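Local coordinates for multisubunit Na+/H+ antiporter, D subunit (Anoxybacillus flavithermus, PDB 6Z16), which probably serves as an antiporter-like membrane subunit of a multisubunit complex that exchanges sodium ions for protons across the bacterial cell membrane, at residues V10-T15 with F112-I117; G220-L225 with L280-I285; Y293-Y298 with R352-R357; G309-G314 with E324-Y329; S358-I363 with E433-E438. All coordinates share one frame; numbering follows the deposited sequence.

Contact 1 (V10-T15 with F112-I117)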
# COMPACT_ATOMS: atom_id res chain seq x y z
N VAL D 10 -0.68 33.01 36.53
CA VAL D 10 0.14 31.96 35.93
C VAL D 10 1.07 31.32 36.95
O VAL D 10 1.25 30.09 36.96
CB VAL D 10 0.91 32.54 34.73
CG1 VAL D 10 1.92 31.57 34.18
CG2 VAL D 10 -0.06 32.92 33.63
N ILE D 11 1.65 32.13 37.85
CA ILE D 11 2.65 31.61 38.80
C ILE D 11 2.11 30.57 39.78
O ILE D 11 2.77 29.53 39.95
CB ILE D 11 3.36 32.79 39.51
CG1 ILE D 11 4.23 33.56 38.52
CG2 ILE D 11 4.19 32.32 40.69
CD1 ILE D 11 4.80 34.83 39.09
N PRO D 12 0.94 30.73 40.42
CA PRO D 12 0.46 29.63 41.27
C PRO D 12 0.01 28.42 40.46
O PRO D 12 0.27 27.29 40.89
CB PRO D 12 -0.70 30.25 42.04
CG PRO D 12 -0.52 31.67 41.95
CD PRO D 12 0.05 31.90 40.61
N LEU D 13 -0.57 28.66 39.29
CA LEU D 13 -1.12 27.62 38.42
C LEU D 13 -0.06 26.59 38.06
O LEU D 13 -0.20 25.40 38.39
CB LEU D 13 -1.70 28.26 37.16
CG LEU D 13 -2.33 27.29 36.17
CD1 LEU D 13 -3.45 26.56 36.85
CD2 LEU D 13 -2.83 28.04 34.97
N VAL D 14 1.02 27.05 37.41
CA VAL D 14 2.21 26.25 37.11
C VAL D 14 2.69 25.52 38.34
O VAL D 14 2.92 24.30 38.30
CB VAL D 14 3.32 27.15 36.53
CG1 VAL D 14 4.59 26.36 36.34
CG2 VAL D 14 2.90 27.78 35.23
N THR D 15 2.73 26.22 39.48
CA THR D 15 3.21 25.64 40.73
C THR D 15 2.35 24.47 41.14
O THR D 15 2.87 23.38 41.41
CB THR D 15 3.22 26.70 41.82
OG1 THR D 15 4.03 27.80 41.39
CG2 THR D 15 3.79 26.12 43.10
N PHE D 112 -3.82 21.91 46.29
CA PHE D 112 -5.16 22.46 46.51
C PHE D 112 -5.08 23.89 47.04
O PHE D 112 -5.91 24.74 46.66
CB PHE D 112 -5.91 21.56 47.48
CG PHE D 112 -6.18 20.19 46.95
CD1 PHE D 112 -6.34 19.98 45.59
CD2 PHE D 112 -6.23 19.10 47.80
CE1 PHE D 112 -6.57 18.71 45.09
CE2 PHE D 112 -6.42 17.83 47.30
CZ PHE D 112 -6.62 17.63 45.96
N PHE D 113 -4.09 24.16 47.89
CA PHE D 113 -3.75 25.52 48.31
C PHE D 113 -3.50 26.42 47.11
O PHE D 113 -4.09 27.51 46.99
CB PHE D 113 -2.50 25.45 49.19
CG PHE D 113 -2.10 26.77 49.80
CD1 PHE D 113 -2.65 27.18 50.99
CD2 PHE D 113 -1.16 27.58 49.18
CE1 PHE D 113 -2.29 28.38 51.55
CE2 PHE D 113 -0.80 28.79 49.73
CZ PHE D 113 -1.37 29.18 50.92
N GLN D 114 -2.61 25.99 46.21
CA GLN D 114 -2.27 26.82 45.06
C GLN D 114 -3.44 26.97 44.09
O GLN D 114 -3.58 28.02 43.48
CB GLN D 114 -1.04 26.27 44.35
CG GLN D 114 0.23 26.31 45.16
CD GLN D 114 0.75 27.72 45.38
OE1 GLN D 114 0.73 28.54 44.47
NE2 GLN D 114 1.19 28.00 46.59
N PHE D 115 -4.30 25.95 43.97
CA PHE D 115 -5.48 26.11 43.12
C PHE D 115 -6.48 27.08 43.72
O PHE D 115 -7.15 27.81 42.97
CB PHE D 115 -6.17 24.77 42.84
CG PHE D 115 -5.49 23.94 41.79
CD1 PHE D 115 -5.46 24.38 40.48
CD2 PHE D 115 -4.99 22.69 42.09
CE1 PHE D 115 -4.86 23.62 39.50
CE2 PHE D 115 -4.39 21.92 41.12
CZ PHE D 115 -4.33 22.38 39.82
N LEU D 116 -6.59 27.13 45.05
CA LEU D 116 -7.46 28.12 45.67
C LEU D 116 -6.95 29.53 45.43
O LEU D 116 -7.74 30.45 45.15
CB LEU D 116 -7.58 27.84 47.17
CG LEU D 116 -8.44 28.81 47.97
CD1 LEU D 116 -9.84 28.84 47.42
CD2 LEU D 116 -8.46 28.39 49.42
N ILE D 117 -5.63 29.73 45.52
CA ILE D 117 -5.14 31.09 45.28
C ILE D 117 -5.19 31.44 43.79
O ILE D 117 -5.35 32.61 43.44
CB ILE D 117 -3.76 31.34 45.92
CG1 ILE D 117 -2.66 30.52 45.27
CG2 ILE D 117 -3.81 31.04 47.41
CD1 ILE D 117 -1.29 30.86 45.78

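Contact 2 (G220-L225 with L280-I285)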
# COMPACT_ATOMS: atom_id res chain seq x y z
N GLY D 220 -20.74 35.71 49.23
CA GLY D 220 -20.34 36.35 50.46
C GLY D 220 -21.57 36.63 51.30
O GLY D 220 -22.49 37.31 50.85
N ALA D 221 -21.57 36.12 52.53
CA ALA D 221 -22.80 35.90 53.30
C ALA D 221 -23.48 37.20 53.70
O ALA D 221 -23.02 37.91 54.60
CB ALA D 221 -22.48 35.08 54.54
N ILE D 222 -24.59 37.50 53.03
CA ILE D 222 -25.46 38.62 53.36
C ILE D 222 -26.67 38.04 54.08
O ILE D 222 -26.97 36.85 53.96
CB ILE D 222 -25.86 39.40 52.07
CG1 ILE D 222 -24.62 39.75 51.26
CG2 ILE D 222 -26.54 40.72 52.36
CD1 ILE D 222 -23.62 40.57 51.99
N PHE D 223 -27.33 38.84 54.90
CA PHE D 223 -28.69 38.50 55.29
C PHE D 223 -29.63 38.75 54.11
O PHE D 223 -29.52 39.77 53.43
CB PHE D 223 -29.12 39.36 56.49
CG PHE D 223 -30.52 39.10 56.97
CD1 PHE D 223 -30.80 38.00 57.76
CD2 PHE D 223 -31.56 39.95 56.62
CE1 PHE D 223 -32.09 37.76 58.20
CE2 PHE D 223 -32.84 39.72 57.05
CZ PHE D 223 -33.11 38.62 57.85
N PRO D 224 -30.58 37.84 53.84
CA PRO D 224 -30.89 36.56 54.48
C PRO D 224 -30.35 35.36 53.72
O PRO D 224 -31.07 34.39 53.49
CB PRO D 224 -32.41 36.54 54.46
CG PRO D 224 -32.74 37.24 53.21
CD PRO D 224 -31.70 38.29 53.00
N LEU D 225 -29.08 35.42 53.32
CA LEU D 225 -28.45 34.38 52.52
C LEU D 225 -27.21 33.84 53.21
O LEU D 225 -26.32 33.29 52.55
CB LEU D 225 -28.09 34.95 51.15
CG LEU D 225 -29.26 35.52 50.35
CD1 LEU D 225 -28.77 36.25 49.13
CD2 LEU D 225 -30.21 34.41 49.96
N LEU D 280 -27.95 46.45 56.65
CA LEU D 280 -28.35 46.64 58.05
C LEU D 280 -28.73 45.33 58.70
O LEU D 280 -28.34 45.05 59.84
CB LEU D 280 -29.51 47.64 58.15
CG LEU D 280 -29.21 49.09 57.80
CD1 LEU D 280 -30.48 49.92 57.86
CD2 LEU D 280 -28.14 49.66 58.71
N GLY D 281 -29.48 44.48 57.98
CA GLY D 281 -29.79 43.16 58.49
C GLY D 281 -28.56 42.29 58.70
O GLY D 281 -28.49 41.53 59.68
N THR D 282 -27.56 42.43 57.83
CA THR D 282 -26.33 41.65 57.95
C THR D 282 -25.54 42.05 59.19
O THR D 282 -25.06 41.18 59.94
CB THR D 282 -25.47 41.84 56.71
OG1 THR D 282 -26.27 41.65 55.54
CG2 THR D 282 -24.35 40.83 56.69
N ILE D 283 -25.42 43.36 59.43
CA ILE D 283 -24.74 43.88 60.61
C ILE D 283 -25.44 43.42 61.89
O ILE D 283 -24.77 42.99 62.85
CB ILE D 283 -24.67 45.42 60.54
CG1 ILE D 283 -23.75 45.86 59.40
CG2 ILE D 283 -24.18 46.01 61.82
CD1 ILE D 283 -23.85 47.32 59.09
N ILE D 284 -26.77 43.47 61.91
CA ILE D 284 -27.51 43.08 63.12
C ILE D 284 -27.36 41.58 63.40
O ILE D 284 -27.13 41.19 64.55
CB ILE D 284 -28.98 43.51 62.99
CG1 ILE D 284 -29.08 45.03 63.00
CG2 ILE D 284 -29.82 42.96 64.12
CD1 ILE D 284 -30.44 45.55 62.61
N ILE D 285 -27.45 40.74 62.36
CA ILE D 285 -27.23 39.30 62.52
C ILE D 285 -25.83 39.00 63.03
O ILE D 285 -25.65 38.19 63.95
CB ILE D 285 -27.51 38.57 61.19
CG1 ILE D 285 -29.01 38.54 60.88
CG2 ILE D 285 -26.95 37.17 61.19
CD1 ILE D 285 -29.82 37.76 61.87

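Contact 3 (Y293-Y298 with R352-R357)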
# COMPACT_ATOMS: atom_id res chain seq x y z
N TYR D 293 -22.30 33.79 71.53
CA TYR D 293 -21.49 32.59 71.69
C TYR D 293 -20.34 32.76 72.67
O TYR D 293 -19.73 33.83 72.76
CB TYR D 293 -20.92 32.14 70.34
CG TYR D 293 -21.93 31.43 69.48
CD1 TYR D 293 -22.22 30.09 69.69
CD2 TYR D 293 -22.61 32.10 68.47
CE1 TYR D 293 -23.14 29.44 68.92
CE2 TYR D 293 -23.54 31.45 67.69
CZ TYR D 293 -23.80 30.12 67.92
OH TYR D 293 -24.72 29.46 67.15
N ASN D 294 -20.07 31.70 73.42
CA ASN D 294 -18.87 31.55 74.24
C ASN D 294 -17.89 30.58 73.59
O ASN D 294 -17.27 29.76 74.26
CB ASN D 294 -19.22 31.08 75.65
CG ASN D 294 -20.06 32.08 76.40
OD1 ASN D 294 -21.21 31.80 76.75
ND2 ASN D 294 -19.51 33.26 76.65
N ASP D 295 -17.77 30.66 72.27
CA ASP D 295 -16.93 29.77 71.48
C ASP D 295 -16.16 30.63 70.49
O ASP D 295 -16.76 31.45 69.79
CB ASP D 295 -17.79 28.74 70.76
CG ASP D 295 -17.00 27.58 70.24
OD1 ASP D 295 -15.78 27.56 70.46
OD2 ASP D 295 -17.59 26.68 69.61
N MET D 296 -14.84 30.43 70.42
CA MET D 296 -13.95 31.39 69.74
C MET D 296 -14.20 31.43 68.23
O MET D 296 -14.27 32.51 67.64
CB MET D 296 -12.49 31.04 70.01
CG MET D 296 -12.04 31.27 71.43
SD MET D 296 -10.27 31.05 71.67
CE MET D 296 -10.12 29.28 71.68
N ARG D 297 -14.32 30.25 67.61
CA ARG D 297 -14.51 30.16 66.17
C ARG D 297 -15.82 30.81 65.75
O ARG D 297 -15.85 31.56 64.76
CB ARG D 297 -14.46 28.70 65.72
CG ARG D 297 -13.09 28.05 65.83
CD ARG D 297 -13.16 26.55 65.63
NE ARG D 297 -13.36 26.09 64.26
CZ ARG D 297 -12.40 25.62 63.48
NH1 ARG D 297 -11.16 25.54 63.94
NH2 ARG D 297 -12.68 25.21 62.26
N TYR D 298 -16.89 30.60 66.52
CA TYR D 298 -18.17 31.24 66.22
C TYR D 298 -18.11 32.75 66.36
O TYR D 298 -18.75 33.47 65.58
CB TYR D 298 -19.28 30.70 67.11
CG TYR D 298 -19.78 29.34 66.71
CD1 TYR D 298 -20.59 29.20 65.59
CD2 TYR D 298 -19.49 28.22 67.46
CE1 TYR D 298 -21.06 27.97 65.21
CE2 TYR D 298 -19.96 26.98 67.09
CZ TYR D 298 -20.75 26.86 65.97
OH TYR D 298 -21.23 25.64 65.59
N ARG D 352 -6.33 22.63 74.26
CA ARG D 352 -7.03 21.39 73.88
C ARG D 352 -8.53 21.50 74.09
O ARG D 352 -9.20 20.51 74.40
CB ARG D 352 -6.49 20.16 74.62
CG ARG D 352 -5.05 19.84 74.31
CD ARG D 352 -4.92 19.46 72.86
NE ARG D 352 -3.55 19.11 72.49
CZ ARG D 352 -3.17 18.85 71.25
NH1 ARG D 352 -4.05 18.91 70.26
NH2 ARG D 352 -1.90 18.54 71.00
N SER D 353 -9.07 22.70 73.89
CA SER D 353 -10.48 22.99 74.09
C SER D 353 -10.78 24.33 73.44
O SER D 353 -9.89 25.17 73.28
CB SER D 353 -10.86 23.04 75.57
OG SER D 353 -12.22 23.39 75.73
N ASN D 354 -12.03 24.51 73.08
CA ASN D 354 -12.46 25.70 72.37
C ASN D 354 -13.46 26.50 73.19
O ASN D 354 -13.93 27.55 72.74
CB ASN D 354 -13.07 25.29 71.03
CG ASN D 354 -13.01 26.38 70.00
OD1 ASN D 354 -12.48 27.46 70.25
ND2 ASN D 354 -13.60 26.13 68.86
N ASP D 355 -13.79 26.04 74.39
CA ASP D 355 -14.77 26.68 75.25
C ASP D 355 -14.08 27.73 76.11
O ASP D 355 -13.14 27.41 76.84
CB ASP D 355 -15.45 25.64 76.14
CG ASP D 355 -16.70 26.16 76.82
OD1 ASP D 355 -17.09 27.31 76.56
OD2 ASP D 355 -17.29 25.41 77.63
N ILE D 356 -14.56 28.97 76.01
CA ILE D 356 -14.03 30.10 76.78
C ILE D 356 -14.13 29.86 78.28
O ILE D 356 -13.22 30.19 79.05
CB ILE D 356 -14.76 31.38 76.33
CG1 ILE D 356 -14.32 31.80 74.94
CG2 ILE D 356 -14.58 32.51 77.28
CD1 ILE D 356 -12.88 32.21 74.88
N ARG D 357 -15.22 29.21 78.71
CA ARG D 357 -15.46 28.95 80.13
C ARG D 357 -14.56 27.88 80.72
O ARG D 357 -14.64 27.64 81.93
CB ARG D 357 -16.91 28.52 80.34
CG ARG D 357 -17.94 29.60 80.10
CD ARG D 357 -19.33 29.11 80.50
NE ARG D 357 -19.76 27.99 79.66
CZ ARG D 357 -20.44 28.13 78.52
NH1 ARG D 357 -20.77 29.34 78.09
NH2 ARG D 357 -20.79 27.06 77.82

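Contact 4 (G309-G314 with E324-Y329)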
# COMPACT_ATOMS: atom_id res chain seq x y z
N GLY D 309 -21.24 43.09 56.37
CA GLY D 309 -22.38 44.01 56.38
C GLY D 309 -21.97 45.47 56.36
O GLY D 309 -22.59 46.29 55.67
N VAL D 310 -20.90 45.82 57.09
CA VAL D 310 -20.39 47.19 57.08
C VAL D 310 -19.87 47.57 55.70
O VAL D 310 -20.11 48.69 55.21
CB VAL D 310 -19.31 47.37 58.17
CG1 VAL D 310 -18.72 48.76 58.13
CG2 VAL D 310 -19.89 47.08 59.53
N MET D 311 -19.18 46.64 55.03
CA MET D 311 -18.67 46.92 53.69
C MET D 311 -19.80 47.08 52.67
O MET D 311 -19.72 47.94 51.79
CB MET D 311 -17.73 45.80 53.25
CG MET D 311 -16.43 45.80 54.00
SD MET D 311 -15.31 44.55 53.39
CE MET D 311 -15.86 43.08 54.23
N ILE D 312 -20.85 46.27 52.79
CA ILE D 312 -21.99 46.38 51.87
C ILE D 312 -22.73 47.70 52.10
O ILE D 312 -23.17 48.34 51.14
CB ILE D 312 -22.91 45.15 52.01
CG1 ILE D 312 -22.17 43.90 51.56
CG2 ILE D 312 -24.17 45.29 51.18
CD1 ILE D 312 -21.72 43.94 50.13
N PHE D 313 -22.82 48.14 53.35
CA PHE D 313 -23.42 49.45 53.61
C PHE D 313 -22.56 50.58 53.06
O PHE D 313 -23.10 51.61 52.64
CB PHE D 313 -23.65 49.65 55.11
CG PHE D 313 -24.32 50.95 55.41
CD1 PHE D 313 -25.66 51.13 55.11
CD2 PHE D 313 -23.61 52.00 55.96
CE1 PHE D 313 -26.27 52.33 55.36
CE2 PHE D 313 -24.22 53.20 56.21
CZ PHE D 313 -25.55 53.37 55.91
N GLY D 314 -21.24 50.41 53.06
CA GLY D 314 -20.39 51.38 52.38
C GLY D 314 -20.58 51.38 50.88
O GLY D 314 -20.48 52.44 50.24
N GLU D 324 -14.22 55.01 49.32
CA GLU D 324 -12.87 55.03 49.88
C GLU D 324 -12.81 54.33 51.23
O GLU D 324 -11.92 53.51 51.48
CB GLU D 324 -12.42 56.48 49.98
CG GLU D 324 -10.99 56.68 50.35
CD GLU D 324 -10.59 58.12 50.26
OE1 GLU D 324 -11.46 58.97 49.95
OE2 GLU D 324 -9.40 58.42 50.47
N GLY D 325 -13.81 54.59 52.08
CA GLY D 325 -13.86 53.95 53.38
C GLY D 325 -14.06 52.45 53.29
O GLY D 325 -13.44 51.69 54.04
N THR D 326 -14.90 51.99 52.36
CA THR D 326 -15.08 50.55 52.27
C THR D 326 -13.90 49.84 51.61
O THR D 326 -13.66 48.68 51.93
CB THR D 326 -16.40 50.19 51.57
OG1 THR D 326 -16.62 48.78 51.65
CG2 THR D 326 -16.41 50.60 50.12
N ILE D 327 -13.10 50.53 50.78
CA ILE D 327 -11.87 49.92 50.27
C ILE D 327 -10.84 49.74 51.39
O ILE D 327 -10.24 48.65 51.53
CB ILE D 327 -11.30 50.75 49.10
CG1 ILE D 327 -12.19 50.62 47.88
CG2 ILE D 327 -9.92 50.27 48.72
CD1 ILE D 327 -11.88 51.60 46.81
N PHE D 328 -10.63 50.79 52.20
CA PHE D 328 -9.73 50.69 53.36
C PHE D 328 -10.17 49.58 54.32
O PHE D 328 -9.35 48.75 54.75
CB PHE D 328 -9.66 52.01 54.12
CG PHE D 328 -8.76 53.05 53.51
CD1 PHE D 328 -7.39 52.91 53.61
CD2 PHE D 328 -9.27 54.19 52.93
CE1 PHE D 328 -6.55 53.86 53.08
CE2 PHE D 328 -8.44 55.15 52.41
CZ PHE D 328 -7.08 54.99 52.48
N TYR D 329 -11.47 49.54 54.62
CA TYR D 329 -11.99 48.55 55.55
C TYR D 329 -11.91 47.15 54.96
O TYR D 329 -11.66 46.19 55.70
CB TYR D 329 -13.43 48.91 55.92
CG TYR D 329 -13.97 48.16 57.10
CD1 TYR D 329 -13.62 48.52 58.39
CD2 TYR D 329 -14.80 47.07 56.93
CE1 TYR D 329 -14.10 47.82 59.47
CE2 TYR D 329 -15.29 46.37 58.01
CZ TYR D 329 -14.94 46.75 59.28
OH TYR D 329 -15.41 46.06 60.37

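Contact 5 (S358-I363 with E433-E438)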
# COMPACT_ATOMS: atom_id res chain seq x y z
N SER D 358 -13.72 27.21 79.93
CA SER D 358 -12.97 26.07 80.42
C SER D 358 -11.58 26.43 80.93
O SER D 358 -11.03 25.68 81.74
CB SER D 358 -12.82 25.02 79.33
OG SER D 358 -14.08 24.49 78.96
N PHE D 359 -11.01 27.55 80.49
CA PHE D 359 -9.62 27.85 80.77
C PHE D 359 -9.46 29.32 81.11
O PHE D 359 -10.23 30.17 80.65
CB PHE D 359 -8.72 27.49 79.57
CG PHE D 359 -9.01 28.27 78.32
CD1 PHE D 359 -9.97 27.84 77.43
CD2 PHE D 359 -8.27 29.39 77.99
CE1 PHE D 359 -10.22 28.54 76.27
CE2 PHE D 359 -8.53 30.09 76.84
CZ PHE D 359 -9.50 29.66 75.98
N SER D 360 -8.44 29.62 81.91
CA SER D 360 -8.11 30.99 82.26
C SER D 360 -6.65 31.06 82.69
O SER D 360 -6.08 30.06 83.14
CB SER D 360 -9.02 31.52 83.38
OG SER D 360 -8.83 30.78 84.57
N GLY D 361 -6.06 32.24 82.54
CA GLY D 361 -4.73 32.48 83.05
C GLY D 361 -3.61 32.22 82.07
O GLY D 361 -2.65 31.52 82.39
N LEU D 362 -3.70 32.80 80.87
CA LEU D 362 -2.70 32.58 79.84
C LEU D 362 -1.64 33.67 79.78
O LEU D 362 -0.58 33.44 79.18
CB LEU D 362 -3.35 32.45 78.47
CG LEU D 362 -4.29 31.31 78.07
CD1 LEU D 362 -4.90 31.63 76.73
CD2 LEU D 362 -3.56 30.00 77.99
N ILE D 363 -1.90 34.84 80.36
CA ILE D 363 -0.89 35.90 80.44
C ILE D 363 0.28 35.48 81.31
O ILE D 363 1.44 35.79 81.00
CB ILE D 363 -1.56 37.21 80.94
CG1 ILE D 363 -2.42 37.81 79.84
CG2 ILE D 363 -0.56 38.24 81.41
CD1 ILE D 363 -1.62 38.24 78.65
N GLU D 433 -7.05 33.30 87.14
CA GLU D 433 -6.07 32.35 87.64
C GLU D 433 -5.95 31.15 86.70
O GLU D 433 -6.78 30.94 85.82
CB GLU D 433 -6.43 31.87 89.05
CG GLU D 433 -7.64 30.96 89.09
CD GLU D 433 -7.92 30.43 90.49
OE1 GLU D 433 -7.17 30.78 91.42
OE2 GLU D 433 -8.88 29.65 90.64
N LYS D 434 -4.92 30.35 86.92
CA LYS D 434 -4.58 29.23 86.04
C LYS D 434 -5.39 28.00 86.42
O LYS D 434 -5.20 27.45 87.51
CB LYS D 434 -3.09 28.94 86.14
CG LYS D 434 -2.63 27.74 85.33
CD LYS D 434 -1.14 27.54 85.45
CE LYS D 434 -0.71 26.27 84.76
NZ LYS D 434 -0.93 26.35 83.30
N LYS D 435 -6.28 27.55 85.53
CA LYS D 435 -6.95 26.28 85.77
C LYS D 435 -7.06 25.37 84.55
O LYS D 435 -7.19 24.15 84.74
CB LYS D 435 -8.36 26.49 86.34
CG LYS D 435 -9.36 27.07 85.35
CD LYS D 435 -10.73 27.22 85.96
CE LYS D 435 -11.73 27.70 84.92
NZ LYS D 435 -11.42 29.07 84.45
N GLY D 436 -7.02 25.87 83.33
CA GLY D 436 -7.54 25.08 82.23
C GLY D 436 -6.57 24.26 81.42
O GLY D 436 -6.96 23.25 80.82
N PHE D 437 -5.31 24.66 81.40
CA PHE D 437 -4.35 24.17 80.42
C PHE D 437 -3.12 23.64 81.13
O PHE D 437 -2.98 23.75 82.35
CB PHE D 437 -4.01 25.27 79.41
CG PHE D 437 -3.27 26.44 80.00
CD1 PHE D 437 -3.94 27.45 80.68
CD2 PHE D 437 -1.90 26.58 79.80
CE1 PHE D 437 -3.25 28.52 81.21
CE2 PHE D 437 -1.22 27.66 80.32
CZ PHE D 437 -1.90 28.63 81.02
N GLU D 438 -2.22 23.05 80.35
CA GLU D 438 -0.95 22.52 80.82
C GLU D 438 0.15 23.17 80.00
O GLU D 438 -0.06 23.48 78.82
CB GLU D 438 -0.92 20.99 80.70
CG GLU D 438 0.33 20.30 81.22
CD GLU D 438 0.51 20.43 82.71
OE1 GLU D 438 -0.50 20.55 83.43
OE2 GLU D 438 1.68 20.41 83.17

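Contact 1 (V10-T15 with F112-I117)
Gln114 turns its side-chain carbonyl onto Pro12, with OE1 3.3 Å from Pro12 CB, in a junction that rests on van der Waals contact. The apolar part comes first. The proline ring meets Ile117 obliquely, Pro12 CB lying 3.8 Å from Ile117 CG1, and Ile117 CD1 rests against the same ring. To one side of this cluster, Leu13 CD1 reaches Phe115 CE1 at 4.2 Å. The polar side chains are buried in the same patch. Thr15 OG1 bonds back within its own helix to Ile11 O (2.6 Å), and this bond leaves the methyl CG2, anti to the backbone N, to lie against CG and CD of Gln114. With an alanine here, the bent Gln114 chain would probably lose a wall and be freer to turn. Gln114 NE2 in turn makes a weak hydrogen bond to Thr37 OG1. The two helical segments run nearly antiparallel, 155° between their directions, with axes 8.4 Å apart, and helix 7-18 is kinked at Pro12. Helix 26-53 closes one flank of the pair, where Leu40 touches both Pro12 and Ile117, while Ile802 of a neighbouring subunit packs on Phe115 and helix 76-99 reaches Ile117 through Ala89.

Contact 2 (G220-L225 with L280-I285)
Phe223 and Thr282 meet where an irregular linker, 220-225, interrupts the helical path between helix 203-219 and helix 229-234 and leans on the continuous helix 268-292. A membrane-spanning segment broken in its middle is a hallmark of the antiporter-like subunits related to complex I, and this linker is consistent with that motif. The side-chain conformations show how an unwound length of chain can be held. Thr282 places OG1 anti to its carbonyl carbon (chi1 -49°), which turns the hydroxyl towards the linker. There it accepts the backbone N-H of Phe223 in a nearly straight bond, OG1 to N 3.1 Å with 165° at the hydrogen, while its own proton goes to Leu278 O one turn back. One hydroxyl thus ties the linker to the helix. The threonine methyl, CG2, also faces the linker and lies near Ala221 O. Beside the hydroxyl sits the Ile222 methyl, CG2 at 3.3 Å from Thr282 OG1. Phe223 has CG anti to the backbone N (chi1 179°), a setting that throws the ring across the helix surface. Its CB presses on the Gly281 backbone, 3.7 Å from Gly281 C, and the glycine leaves room there for the ring. On the CD1 side of the ring the Ile285 side chain crosses that of Phe223 at about a right angle, CG1 lying 3.6 Å from Phe223 CD1. The peptide bond before Pro224 is cis and folds the proline back over the aromatic, so that Pro224 CB stands 3.8 Å above the plane and over the centre of the Phe223 ring.

Contact 3 (Y293-Y298 with R352-R357)
Asn354 lays its side-chain amide over the start of helix 296-315, touching three consecutive residues there. CG anti to the backbone N carries the amide across the chain, where ND2 lies 3.3 Å from Arg297 CD and OD1 the same distance from Met296 CE. Asp295 OD1 approaches the amide as well, but the carboxylate and amide planes stand 75° apart and the contact lacks the geometry of a hydrogen bond. Met296 also meets Ile356 obliquely, Met296 CG 3.7 Å from Ile356 CD1, in the more buried part of the contact, with Val344 and Ile347 of helix 320-351 on the methionine and Ile425 of helix 405-429 on the isoleucine. The backbones are joined by a single beta bridge at Asp295 and Asp355, where the N-H of Ile356 makes a nearly straight (169°) but weak hydrogen bond, N to Asn294 O 3.3 Å. At the exposed margin Arg357 brings NH1 beside Asn294 OD1. The oxygen lies at the guanidinium edge in its plane, yet the two flat groups are turned 81° apart and the angle is poor for a hydrogen bond. Within its own loop the same arginine pairs with Asp355 by charge alone, NH2 to OD2 at a long 3.9 Å. Arg297 takes its stronger polar partner outside the contact, NH2 donating to Pro236 O. The loop before helix 296-315 and the first turn of that helix are therefore joined to the loop after helix 320-351 by apolar overlap and one weak backbone bond, and the polar groups that come close across it add little directed bonding.

Contact 4 (G309-G314 with E324-Y329)
Thr326 meets Met311, and Tyr329 meets both Met311 and Val310, as the first shell between helix 320-351 and helix 296-315. Thr326 OG1 donates to Met311 O at 3.2 Å, coming in from the side of the carbonyl (106° at the oxygen) with a modest tilt from its plane. The hydroxyl owes this direction to its torsion: OG1 stands anti to the backbone N (chi1 -173°), which turns it towards helix 296-315. Such a bond ties a threonine to a main-chain carbonyl that lies within a helix. Met311 then serves both neighbours, since its CG sits at the edge of the Tyr329 ring, near the ring plane and 3.6 Å from CD2. Val310 supplies a different surface, its methyl CG1 lying 4.2 Å above one face of the same ring and towards the rim. The tyrosine is therefore flanked by a methyl over its face and a methylene at its edge. On the next turn of helix 296-315, Gly314 lets the chains come close, Gly314 CA resting 4.2 Å from Thr326 CB, where the absence of a side chain leaves room for the threonine. Farther out, Ile283 of helix 268-292 and Ile395 of helix 390-401 back Val310. Away from this contact, the outer side of helix 320-351 is tied to Arg467 by a salt bridge from Glu324 and to Tyr459 by a weak hydrogen bond to Phe328 O. The two segments run nearly antiparallel at 155°, with axes 8.8 Å apart and only a short turn between the helices, the antiparallel helical hairpin by which consecutive membrane-spanning helices commonly pack.

Contact 5 (S358-I363 with E433-E438)
Segments 358-363 and 433-438 cross at a steep angle, their touching parts directed 104° apart, with the CA atoms of Phe359 and Gly436 only 3.8 Å from each other. Ser360 is the polar centre. Its OG accepts a hydrogen bond from Lys435 NZ at 3.1 Å and donates to Glu433 O over a distance so short that its exact length is doubtful. Its carbonyl takes a weak bond from Lys435 N at 3.5 Å. These are two irregular loops, one following helix 320-351 and the other following helix 405-429, so the contact ties together the ends of separate membrane helices. Beyond the serine lies the Phe437 ring, brought over by CG standing between the backbone N and carbonyl carbon (chi1 66°). Leu362 CD2 makes a CH-pi contact with one face, 3.6 Å from the centroid and 15° off the normal, and Lys434 NZ sits above the opposite face, towards the rim. The oxygens of Ser360 and Gly361 approach the ring edge in its plane. An alanine in place of Phe437 would probably open a gap under Leu362 and leave its methyl without the ring face. Leu362 is also paired through its backbone with Phe430, and Ile350 of helix 320-351 touches Phe437.

Along the chain contact 1 comes first, its centre about 29 to 41 Å from those of the other four; it lies across the chain's centre from contacts 2 and 4. Contact 2 closes before contact 3 opens, contact 4 is nested inside the loop that contact 3 closes, and contact 5 comes last. Contacts 2 and 4 touch, centres about 14 Å apart, Ile283 packing on the backbone of Gly309. Contact 3 uses the other end of helix 296-315. Contacts 3 and 5, centres about 13 Å apart, meet through Ser353 and Ser358. Contacts 2 to 5 thus cluster on helices 268-292 to 405-429 and nearby loops, while contact 1 joins helices 7-18 and 109-124 far from them.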